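Local coordinates for uncharacterized protein (Legionella longbeachae NSW150, PDB 4JZA) that probably dephosphorylates phosphoinositide lipids such as phosphatidylinositol 3-phosphate, and may in this way alter lipid metabolism during infection of the host, at residues 179-183 and 184-188; 313-316 and 317-321; 590-593 and 594-598. All coordinates share one frame; numbering follows the deposited sequence.

In the fold
Contacts 1 and 2 are neighbours, with centres about 12 Å apart. Contact 1 is a surface contact at the end of helix 172-183. Contact 2 is partly buried and lies at the start of helix 315-325. They touch through K188, which packs on Q318 and F319. Contact 3 stands apart on helix 587-602, with its centre about 53 Å from that of contact 1. It is buried locally, though far from the middle of the chain. The chemistry follows the place. Contact 1 is a backbone cap with lysines around it, contact 2 joins a serine cap to aromatic and polar side chains, and contact 3 is mainly apolar.

Contact 1. Residues 179-183 and 184-188; sequences TLIKA and KKYPK
A Schellman motif ends helix 172-183, where I181 and K182 meet K185 and Y186. K185 is its C-prime residue. Positive phi at K185, and again at Y186, turns the chain back across the helix end. Two backbone bonds define the motif. The outer one runs from Y186 N to I181 O, 3.0 Å long and fairly straight at the hydrogen (164°). The inner one joins K185 N to K182 O over 2.9 Å, with the donor above the carbonyl plane and not on a lone pair. One step earlier, K184 N keeps a helical bond to L180 O at 2.9 Å. K184 N also makes a weak bond to I181 O, which therefore receives two N-H groups.

The turn lays the ring of Y186 against the last helical residues. K182 CA sits over one face of the ring in a CH-pi contact, 4.2 Å from the ring centroid. I181 O lies over the same face, nearer the rim. The side chain of K182 runs beside the tyrosine and points the same way, with CG 4.0 Å from Y186 CE1. A bend at chi3 (73°) then turns its end, and NZ bonds L325 O. I181 crosses Y186 at about a right angle. Its CG2 branch, which is anti to the backbone N, meets Y186 CD1 at 3.9 Å.

Helix 308-311 packs on I181 through W309 and Y310, and helix 315-325 packs on Y186 through E322 and L325. The segment thus leaves its helix held against two others. Just beyond the turn, K188 NZ forms a salt bridge with E322 and donates a hydrogen bond to Y186 O, 2.7 Å from NZ and in the carbonyl plane.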
ATOM      1  N   THR A 179       9.897 -20.593   3.852  1.00 54.79           N
ATOM      2  CA  THR A 179       9.908 -22.017   3.565  1.00 50.66           C
ATOM      3  C   THR A 179       8.981 -22.790   4.506  1.00 47.33           C
ATOM      4  O   THR A 179       8.234 -23.638   4.042  1.00 49.41           O
ATOM      5  CB  THR A 179      11.362 -22.527   3.656  1.00 54.33           C
ATOM      6  OG1 THR A 179      12.147 -21.873   2.648  1.00 51.12           O
ATOM      7  CG2 THR A 179      11.441 -24.066   3.474  1.00 55.16           C
ATOM      8  N   LEU A 180       9.031 -22.509   5.812  1.00 44.55           N
ATOM      9  CA  LEU A 180       8.105 -23.129   6.743  1.00 50.14           C
ATOM     10  C   LEU A 180       6.619 -22.831   6.389  1.00 52.12           C
ATOM     11  O   LEU A 180       5.755 -23.717   6.431  1.00 53.15           O
ATOM     12  CB  LEU A 180       8.373 -22.638   8.171  1.00 54.64           C
ATOM     13  CG  LEU A 180       9.565 -23.230   8.899  1.00 62.27           C
ATOM     14  CD1 LEU A 180       9.808 -22.493  10.218  1.00 67.24           C
ATOM     15  CD2 LEU A 180       9.350 -24.715   9.160  1.00 62.78           C
ATOM     16  N   ILE A 181       6.321 -21.567   6.089  1.00 51.42           N
ATOM     17  CA  ILE A 181       4.971 -21.169   5.726  1.00 49.14           C
ATOM     18  C   ILE A 181       4.435 -22.064   4.581  1.00 47.74           C
ATOM     19  O   ILE A 181       3.343 -22.598   4.688  1.00 47.92           O
ATOM     20  CB  ILE A 181       4.912 -19.648   5.409  1.00 49.96           C
ATOM     21  CG1 ILE A 181       5.127 -18.827   6.685  1.00 50.94           C
ATOM     22  CG2 ILE A 181       3.556 -19.240   4.831  1.00 50.37           C
ATOM     23  CD1 ILE A 181       5.599 -17.412   6.442  1.00 51.79           C
ATOM     24  N   LYS A 182       5.214 -22.271   3.519  1.00 47.78           N
ATOM     25  CA  LYS A 182       4.775 -23.150   2.454  1.00 47.04           C
ATOM     26  C   LYS A 182       4.664 -24.578   2.912  1.00 49.07           C
ATOM     27  O   LYS A 182       3.755 -25.308   2.524  1.00 49.47           O
ATOM     28  CB  LYS A 182       5.756 -23.206   1.323  1.00 48.72           C
ATOM     29  CG  LYS A 182       6.034 -21.900   0.664  1.00 52.71           C
ATOM     30  CD  LYS A 182       6.905 -22.124  -0.560  1.00 53.41           C
ATOM     31  CE  LYS A 182       6.136 -22.768  -1.708  1.00 52.68           C
ATOM     32  NZ  LYS A 182       6.950 -22.731  -2.953  1.00 52.31           N
ATOM     33  N   ALA A 183       5.611 -25.021   3.714  1.00 52.14           N
ATOM     34  CA  ALA A 183       5.591 -26.429   4.064  1.00 52.16           C
ATOM     35  C   ALA A 183       4.366 -26.751   4.931  1.00 52.05           C
ATOM     36  O   ALA A 183       3.888 -27.898   4.890  1.00 51.73           O
ATOM     37  CB  ALA A 183       6.884 -26.847   4.725  1.00 49.13           C
ATOM     38  N   LYS A 184       3.857 -25.754   5.677  1.00 49.32           N
ATOM     39  CA  LYS A 184       2.663 -25.922   6.501  1.00 49.29           C
ATOM     40  C   LYS A 184       1.406 -25.573   5.765  1.00 50.56           C
ATOM     41  O   LYS A 184       0.318 -25.535   6.352  1.00 48.11           O
ATOM     42  CB  LYS A 184       2.804 -25.175   7.839  1.00 53.67           C
ATOM     43  CG  LYS A 184       4.015 -25.694   8.597  1.00 55.25           C
ATOM     44  CD  LYS A 184       4.122 -25.223  10.022  1.00 62.42           C
ATOM     45  CE  LYS A 184       5.470 -25.680  10.596  1.00 72.50           C
ATOM     46  NZ  LYS A 184       5.420 -27.054  11.196  1.00 77.05           N
ATOM     47  N   LYS A 185       1.536 -25.365   4.458  1.00 55.48           N
ATOM     48  CA  LYS A 185       0.387 -25.040   3.616  1.00 58.95           C
ATOM     49  C   LYS A 185      -0.344 -23.770   4.057  1.00 52.31           C
ATOM     50  O   LYS A 185      -1.563 -23.767   4.089  1.00 47.29           O
ATOM     51  CB  LYS A 185      -0.613 -26.196   3.596  1.00 64.59           C
ATOM     52  CG  LYS A 185       0.044 -27.549   3.713  1.00 77.41           C
ATOM     53  CD  LYS A 185      -0.017 -28.358   2.447  1.00 85.46           C
ATOM     54  CE  LYS A 185       0.780 -29.639   2.652  1.00 94.72           C
ATOM     55  NZ  LYS A 185       0.026 -30.837   2.206  1.00 99.38           N
ATOM     56  N   TYR A 186       0.384 -22.710   4.411  1.00 47.11           N
ATOM     57  CA  TYR A 186      -0.223 -21.397   4.498  1.00 43.95           C
ATOM     58  C   TYR A 186      -1.351 -21.337   5.515  1.00 43.03           C
ATOM     59  O   TYR A 186      -2.446 -20.853   5.193  1.00 38.25           O
ATOM     60  CB  TYR A 186      -0.773 -20.995   3.113  1.00 43.14           C
ATOM     61  CG  TYR A 186       0.207 -21.261   1.999  1.00 45.01           C
ATOM     62  CD1 TYR A 186       1.316 -20.451   1.831  1.00 46.08           C
ATOM     63  CD2 TYR A 186       0.061 -22.346   1.141  1.00 43.98           C
ATOM     64  CE1 TYR A 186       2.236 -20.682   0.820  1.00 44.12           C
ATOM     65  CE2 TYR A 186       0.988 -22.592   0.129  1.00 44.63           C
ATOM     66  CZ  TYR A 186       2.080 -21.739  -0.034  1.00 44.26           C
ATOM     67  OH  TYR A 186       3.060 -21.948  -1.003  1.00 44.10           O
ATOM     68  N   PRO A 187      -1.104 -21.810   6.751  1.00 45.52           N
ATOM     69  CA  PRO A 187      -2.168 -21.657   7.738  1.00 46.99           C
ATOM     70  C   PRO A 187      -2.474 -20.174   7.981  1.00 47.48           C
ATOM     71  O   PRO A 187      -1.591 -19.327   7.893  1.00 46.95           O
ATOM     72  CB  PRO A 187      -1.591 -22.302   8.982  1.00 46.76           C
ATOM     73  CG  PRO A 187      -0.147 -22.062   8.867  1.00 48.36           C
ATOM     74  CD  PRO A 187       0.170 -22.163   7.393  1.00 48.80           C
ATOM     75  N   LYS A 188      -3.737 -19.892   8.233  1.00 46.12           N
ATOM     76  CA  LYS A 188      -4.214 -18.555   8.438  1.00 48.37           C
ATOM     77  C   LYS A 188      -4.425 -18.275   9.890  1.00 49.87           C
ATOM     78  O   LYS A 188      -4.588 -19.174  10.701  1.00 50.17           O
ATOM     79  CB  LYS A 188      -5.541 -18.397   7.746  1.00 50.34           C
ATOM     80  CG  LYS A 188      -5.506 -18.724   6.262  1.00 51.34           C
ATOM     81  CD  LYS A 188      -4.401 -17.948   5.555  1.00 51.13           C
ATOM     82  CE  LYS A 188      -4.530 -18.122   4.060  1.00 52.61           C
ATOM     83  NZ  LYS A 188      -4.211 -19.520   3.655  1.00 53.05           N
TER

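Contact 2. Residues 313-316 and 317-321; sequences LSEH and QQFFL
The ring of F320 has the carbonyl oxygen of H316, one turn back, over one face and offset toward the rim. F320 CE2 comes to the edge of the H316 imidazole, near its plane, and lies 4.0 Å from H316 CD2. The two ring planes are 58° apart, so the pair is oblique. H316 O also takes the hydrogen bond from F320 N at 2.9 Å. The imidazole is turned back by its chi1 of 63°, with CG between the backbone N and the carbonyl carbon. S314 OG then lies over the centre of one imidazole face. NE2 of H316 bonds E131 of helix 122-140.

E315 and F319 lie side by side and point the same way. E315 CG touches F319 CE2 at 3.9 Å, with the carboxylate and ring planes 69° apart. F319 also makes a cation-pi contact with K188. Just before the helix, L313 CB packs on Q318 CG at 3.7 Å. L313 CD1 reaches L321 CD2 at 4.2 Å. The amide of Q317 is held by Y135, T344 and E131.

The backbone start is capped by S314. Its OG accepts from Q317 N at 3.2 Å. This is the serine N-cap arrangement, here beginning helix 315-325.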
ATOM      1  N   LEU A 313      -0.424 -10.677  10.388  1.00 41.22           N
ATOM      2  CA  LEU A 313      -0.918 -10.303   9.093  1.00 41.16           C
ATOM      3  C   LEU A 313      -2.431 -10.507   9.081  1.00 41.49           C
ATOM      4  O   LEU A 313      -2.919 -11.403   9.712  1.00 47.95           O
ATOM      5  CB  LEU A 313      -0.267 -11.140   7.994  1.00 41.93           C
ATOM      6  CG  LEU A 313       1.207 -10.899   7.734  1.00 40.02           C
ATOM      7  CD1 LEU A 313       1.672 -11.812   6.635  1.00 39.23           C
ATOM      8  CD2 LEU A 313       1.453  -9.462   7.348  1.00 41.92           C
ATOM      9  N   SER A 314      -3.162  -9.624   8.399  1.00 41.47           N
ATOM     10  CA  SER A 314      -4.551  -9.801   8.126  1.00 36.65           C
ATOM     11  C   SER A 314      -4.721 -11.028   7.282  1.00 41.11           C
ATOM     12  O   SER A 314      -3.789 -11.532   6.673  1.00 40.71           O
ATOM     13  CB  SER A 314      -5.080  -8.615   7.345  1.00 37.84           C
ATOM     14  OG  SER A 314      -4.598  -8.596   6.001  1.00 38.21           O
ATOM     15  N   GLU A 315      -5.935 -11.512   7.213  1.00 45.04           N
ATOM     16  CA  GLU A 315      -6.149 -12.735   6.509  1.00 51.12           C
ATOM     17  C   GLU A 315      -5.910 -12.566   4.994  1.00 45.90           C
ATOM     18  O   GLU A 315      -5.391 -13.445   4.316  1.00 41.26           O
ATOM     19  CB  GLU A 315      -7.560 -13.243   6.784  1.00 57.58           C
ATOM     20  CG  GLU A 315      -7.767 -14.621   6.198  1.00 66.09           C
ATOM     21  CD  GLU A 315      -9.207 -15.068   6.188  1.00 74.47           C
ATOM     22  OE1 GLU A 315      -9.450 -16.160   6.742  1.00 86.11           O
ATOM     23  OE2 GLU A 315     -10.070 -14.360   5.612  1.00 67.86           O
ATOM     24  N   HIS A 316      -6.326 -11.441   4.462  1.00 44.64           N
ATOM     25  CA  HIS A 316      -6.096 -11.190   3.060  1.00 44.81           C
ATOM     26  C   HIS A 316      -4.591 -11.116   2.737  1.00 44.24           C
ATOM     27  O   HIS A 316      -4.139 -11.665   1.719  1.00 42.87           O
ATOM     28  CB  HIS A 316      -6.924  -9.983   2.534  1.00 45.94           C
ATOM     29  CG  HIS A 316      -6.591  -8.673   3.163  1.00 47.12           C
ATOM     30  ND1 HIS A 316      -7.318  -8.144   4.204  1.00 47.17           N
ATOM     31  CD2 HIS A 316      -5.606  -7.785   2.902  1.00 50.89           C
ATOM     32  CE1 HIS A 316      -6.793  -6.991   4.571  1.00 50.72           C
ATOM     33  NE2 HIS A 316      -5.747  -6.750   3.797  1.00 55.10           N
ATOM     34  N   GLN A 317      -3.805 -10.488   3.606  1.00 42.26           N
ATOM     35  CA  GLN A 317      -2.386 -10.416   3.328  1.00 43.50           C
ATOM     36  C   GLN A 317      -1.850 -11.858   3.202  1.00 40.39           C
ATOM     37  O   GLN A 317      -1.022 -12.141   2.351  1.00 40.42           O
ATOM     38  CB  GLN A 317      -1.623  -9.652   4.436  1.00 45.47           C
ATOM     39  CG  GLN A 317      -1.822  -8.146   4.429  1.00 46.02           C
ATOM     40  CD  GLN A 317      -0.643  -7.335   3.924  1.00 44.87           C
ATOM     41  OE1 GLN A 317       0.527  -7.761   3.914  1.00 43.54           O
ATOM     42  NE2 GLN A 317      -0.951  -6.147   3.523  1.00 43.52           N
ATOM     43  N   GLN A 318      -2.334 -12.756   4.051  1.00 37.58           N
ATOM     44  CA  GLN A 318      -1.794 -14.124   4.115  1.00 36.50           C
ATOM     45  C   GLN A 318      -2.098 -14.860   2.823  1.00 37.59           C
ATOM     46  O   GLN A 318      -1.205 -15.508   2.263  1.00 37.62           O
ATOM     47  CB  GLN A 318      -2.284 -14.866   5.334  1.00 33.74           C
ATOM     48  CG  GLN A 318      -2.014 -14.100   6.626  1.00 34.77           C
ATOM     49  CD  GLN A 318      -2.285 -14.889   7.903  1.00 34.88           C
ATOM     50  OE1 GLN A 318      -3.402 -15.289   8.216  1.00 33.25           O
ATOM     51  NE2 GLN A 318      -1.259 -15.088   8.650  1.00 39.32           N
ATOM     52  N   PHE A 319      -3.307 -14.683   2.306  1.00 38.63           N
ATOM     53  CA  PHE A 319      -3.646 -15.262   1.018  1.00 41.31           C
ATOM     54  C   PHE A 319      -2.825 -14.626  -0.071  1.00 41.65           C
ATOM     55  O   PHE A 319      -2.426 -15.311  -0.989  1.00 45.58           O
ATOM     56  CB  PHE A 319      -5.122 -15.111   0.666  1.00 43.57           C
ATOM     57  CG  PHE A 319      -6.025 -16.131   1.309  1.00 45.40           C
ATOM     58  CD1 PHE A 319      -6.048 -17.443   0.858  1.00 46.25           C
ATOM     59  CD2 PHE A 319      -6.892 -15.765   2.321  1.00 47.12           C
ATOM     60  CE1 PHE A 319      -6.905 -18.373   1.403  1.00 46.17           C
ATOM     61  CE2 PHE A 319      -7.755 -16.692   2.880  1.00 49.34           C
ATOM     62  CZ  PHE A 319      -7.771 -17.997   2.408  1.00 48.66           C
ATOM     63  N   PHE A 320      -2.558 -13.328   0.021  1.00 43.32           N
ATOM     64  CA  PHE A 320      -1.723 -12.670  -0.984  1.00 40.98           C
ATOM     65  C   PHE A 320      -0.314 -13.242  -0.890  1.00 42.07           C
ATOM     66  O   PHE A 320       0.307 -13.583  -1.915  1.00 43.54           O
ATOM     67  CB  PHE A 320      -1.660 -11.152  -0.783  1.00 43.01           C
ATOM     68  CG  PHE A 320      -2.964 -10.413  -0.998  1.00 42.12           C
ATOM     69  CD1 PHE A 320      -4.028 -10.982  -1.624  1.00 44.49           C
ATOM     70  CD2 PHE A 320      -3.081  -9.102  -0.581  1.00 43.20           C
ATOM     71  CE1 PHE A 320      -5.193 -10.264  -1.806  1.00 47.40           C
ATOM     72  CE2 PHE A 320      -4.224  -8.376  -0.757  1.00 42.70           C
ATOM     73  CZ  PHE A 320      -5.292  -8.954  -1.365  1.00 44.99           C
ATOM     74  N   LEU A 321       0.206 -13.368   0.324  1.00 39.64           N
ATOM     75  CA  LEU A 321       1.558 -13.916   0.466  1.00 43.71           C
ATOM     76  C   LEU A 321       1.616 -15.309  -0.136  1.00 44.66           C
ATOM     77  O   LEU A 321       2.510 -15.618  -0.929  1.00 40.81           O
ATOM     78  CB  LEU A 321       1.999 -13.950   1.941  1.00 43.68           C
ATOM     79  CG  LEU A 321       3.415 -14.416   2.271  1.00 44.22           C
ATOM     80  CD1 LEU A 321       4.428 -13.604   1.513  1.00 43.06           C
ATOM     81  CD2 LEU A 321       3.646 -14.259   3.783  1.00 46.41           C
TER

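Contact 3. Residues 590-593 and 594-598; sequences IRFV and SLVAD
I590 O accepts a hydrogen bond from S594 N at 3.0 Å. L595 N makes only a weak bond to R591 O, at 3.5 Å, and the L595 side chain packs its CG and CD1 against that oxygen. The guanidinium of R591 forms a salt bridge with E587.

F592 carries the main side-chain contact. Its CG is anti to the backbone N (chi1 180°), and the ring is met by V596, one turn on. V596 CG2 lies over one face in a CH-pi contact, 4.1 Å from the ring centroid and offset toward the rim. The same pair is joined through the backbone by V596 N to F592 O, 2.8 Å long and nearly straight (170°). H563 meets the F592 ring edge-to-face, and A566 and M567 of helix 556-574 also touch it.

A597 N bonds V593 O at 2.9 Å, and both residues face helix 628-637. The N-H groups of S594, V596 and A597 are thus bonded within the helix. Toward helix 628-637 the contact is mixed: V596 touches I630, while D598 forms a salt bridge with R637, which also bonds S594 O. The F592-V596 pair instead packs by shape, without a side-chain hydrogen bond.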
ATOM      1  N   ILE A 590      22.992  30.571  -9.665  1.00 59.80           N
ATOM      2  CA  ILE A 590      22.231  30.345 -10.884  1.00 59.26           C
ATOM      3  C   ILE A 590      22.656  29.046 -11.487  1.00 55.44           C
ATOM      4  O   ILE A 590      21.829  28.299 -12.005  1.00 62.97           O
ATOM      5  CB  ILE A 590      22.379  31.508 -11.909  1.00 61.42           C
ATOM      6  CG1 ILE A 590      21.379  32.633 -11.609  1.00 64.24           C
ATOM      7  CG2 ILE A 590      22.096  31.080 -13.348  1.00 58.85           C
ATOM      8  CD1 ILE A 590      21.823  33.963 -12.204  1.00 70.12           C
ATOM      9  N   ARG A 591      23.938  28.769 -11.402  1.00 57.20           N
ATOM     10  CA  ARG A 591      24.496  27.560 -12.002  1.00 60.13           C
ATOM     11  C   ARG A 591      24.209  26.271 -11.280  1.00 56.24           C
ATOM     12  O   ARG A 591      24.231  25.179 -11.877  1.00 53.41           O
ATOM     13  CB  ARG A 591      25.976  27.705 -12.063  1.00 63.69           C
ATOM     14  CG  ARG A 591      26.387  28.593 -13.197  1.00 71.45           C
ATOM     15  CD  ARG A 591      27.823  28.921 -12.946  1.00 77.37           C
ATOM     16  NE  ARG A 591      28.473  29.464 -14.111  1.00 86.63           N
ATOM     17  CZ  ARG A 591      29.731  29.866 -14.101  1.00 91.47           C
ATOM     18  NH1 ARG A 591      30.456  29.786 -12.977  1.00 85.62           N
ATOM     19  NH2 ARG A 591      30.261  30.351 -15.212  1.00 99.28           N
ATOM     20  N   PHE A 592      24.016  26.418  -9.979  1.00 52.36           N
ATOM     21  CA  PHE A 592      23.620  25.326  -9.148  1.00 51.53           C
ATOM     22  C   PHE A 592      22.139  25.032  -9.407  1.00 50.20           C
ATOM     23  O   PHE A 592      21.743  23.884  -9.650  1.00 49.63           O
ATOM     24  CB  PHE A 592      23.901  25.667  -7.669  1.00 51.26           C
ATOM     25  CG  PHE A 592      23.504  24.573  -6.718  1.00 48.54           C
ATOM     26  CD1 PHE A 592      24.114  23.348  -6.802  1.00 44.91           C
ATOM     27  CD2 PHE A 592      22.490  24.760  -5.778  1.00 47.02           C
ATOM     28  CE1 PHE A 592      23.755  22.322  -5.958  1.00 46.15           C
ATOM     29  CE2 PHE A 592      22.130  23.730  -4.924  1.00 46.48           C
ATOM     30  CZ  PHE A 592      22.775  22.509  -5.007  1.00 44.97           C
ATOM     31  N   VAL A 593      21.336  26.089  -9.393  1.00 46.42           N
ATOM     32  CA  VAL A 593      19.925  25.973  -9.661  1.00 45.90           C
ATOM     33  C   VAL A 593      19.705  25.284 -10.996  1.00 45.58           C
ATOM     34  O   VAL A 593      18.796  24.457 -11.146  1.00 44.61           O
ATOM     35  CB  VAL A 593      19.223  27.341  -9.594  1.00 48.31           C
ATOM     36  CG1 VAL A 593      17.755  27.273 -10.028  1.00 48.27           C
ATOM     37  CG2 VAL A 593      19.258  27.868  -8.161  1.00 51.92           C
ATOM     38  N   SER A 594      20.536  25.598 -11.969  1.00 44.56           N
ATOM     39  CA  SER A 594      20.387  24.957 -13.266  1.00 46.39           C
ATOM     40  C   SER A 594      20.578  23.426 -13.200  1.00 44.36           C
ATOM     41  O   SER A 594      19.820  22.661 -13.815  1.00 41.65           O
ATOM     42  CB  SER A 594      21.359  25.556 -14.273  1.00 47.40           C
ATOM     43  OG  SER A 594      20.910  25.259 -15.585  1.00 49.50           O
ATOM     44  N   LEU A 595      21.592  23.009 -12.446  1.00 43.42           N
ATOM     45  CA  LEU A 595      21.875  21.605 -12.240  1.00 45.36           C
ATOM     46  C   LEU A 595      20.752  20.941 -11.483  1.00 44.98           C
ATOM     47  O   LEU A 595      20.286  19.896 -11.921  1.00 46.59           O
ATOM     48  CB  LEU A 595      23.185  21.392 -11.482  1.00 47.24           C
ATOM     49  CG  LEU A 595      24.417  21.725 -12.329  1.00 49.40           C
ATOM     50  CD1 LEU A 595      25.610  22.037 -11.428  1.00 48.99           C
ATOM     51  CD2 LEU A 595      24.722  20.612 -13.324  1.00 48.11           C
ATOM     52  N   VAL A 596      20.297  21.541 -10.382  1.00 43.63           N
ATOM     53  CA  VAL A 596      19.173  20.959  -9.661  1.00 42.87           C
ATOM     54  C   VAL A 596      17.956  20.799 -10.540  1.00 42.79           C
ATOM     55  O   VAL A 596      17.328  19.715 -10.581  1.00 47.67           O
ATOM     56  CB  VAL A 596      18.720  21.776  -8.464  1.00 42.83           C
ATOM     57  CG1 VAL A 596      17.485  21.136  -7.858  1.00 44.69           C
ATOM     58  CG2 VAL A 596      19.807  21.759  -7.414  1.00 45.02           C
ATOM     59  N   ALA A 597      17.601  21.870 -11.216  1.00 38.83           N
ATOM     60  CA  ALA A 597      16.432  21.857 -12.072  1.00 37.87           C
ATOM     61  C   ALA A 597      16.608  20.777 -13.145  1.00 39.09           C
ATOM     62  O   ALA A 597      15.692  20.006 -13.418  1.00 39.38           O
ATOM     63  CB  ALA A 597      16.191  23.240 -12.692  1.00 37.30           C
ATOM     64  N   ASP A 598      17.796  20.671 -13.718  1.00 43.50           N
ATOM     65  CA  ASP A 598      18.043  19.627 -14.744  1.00 48.63           C
ATOM     66  C   ASP A 598      17.815  18.226 -14.234  1.00 45.95           C
ATOM     67  O   ASP A 598      17.235  17.388 -14.948  1.00 45.46           O
ATOM     68  CB  ASP A 598      19.482  19.684 -15.274  1.00 50.65           C
ATOM     69  CG  ASP A 598      19.672  20.754 -16.311  1.00 52.18           C
ATOM     70  OD1 ASP A 598      18.670  21.304 -16.793  1.00 48.43           O
ATOM     71  OD2 ASP A 598      20.840  21.043 -16.636  1.00 58.79           O
TER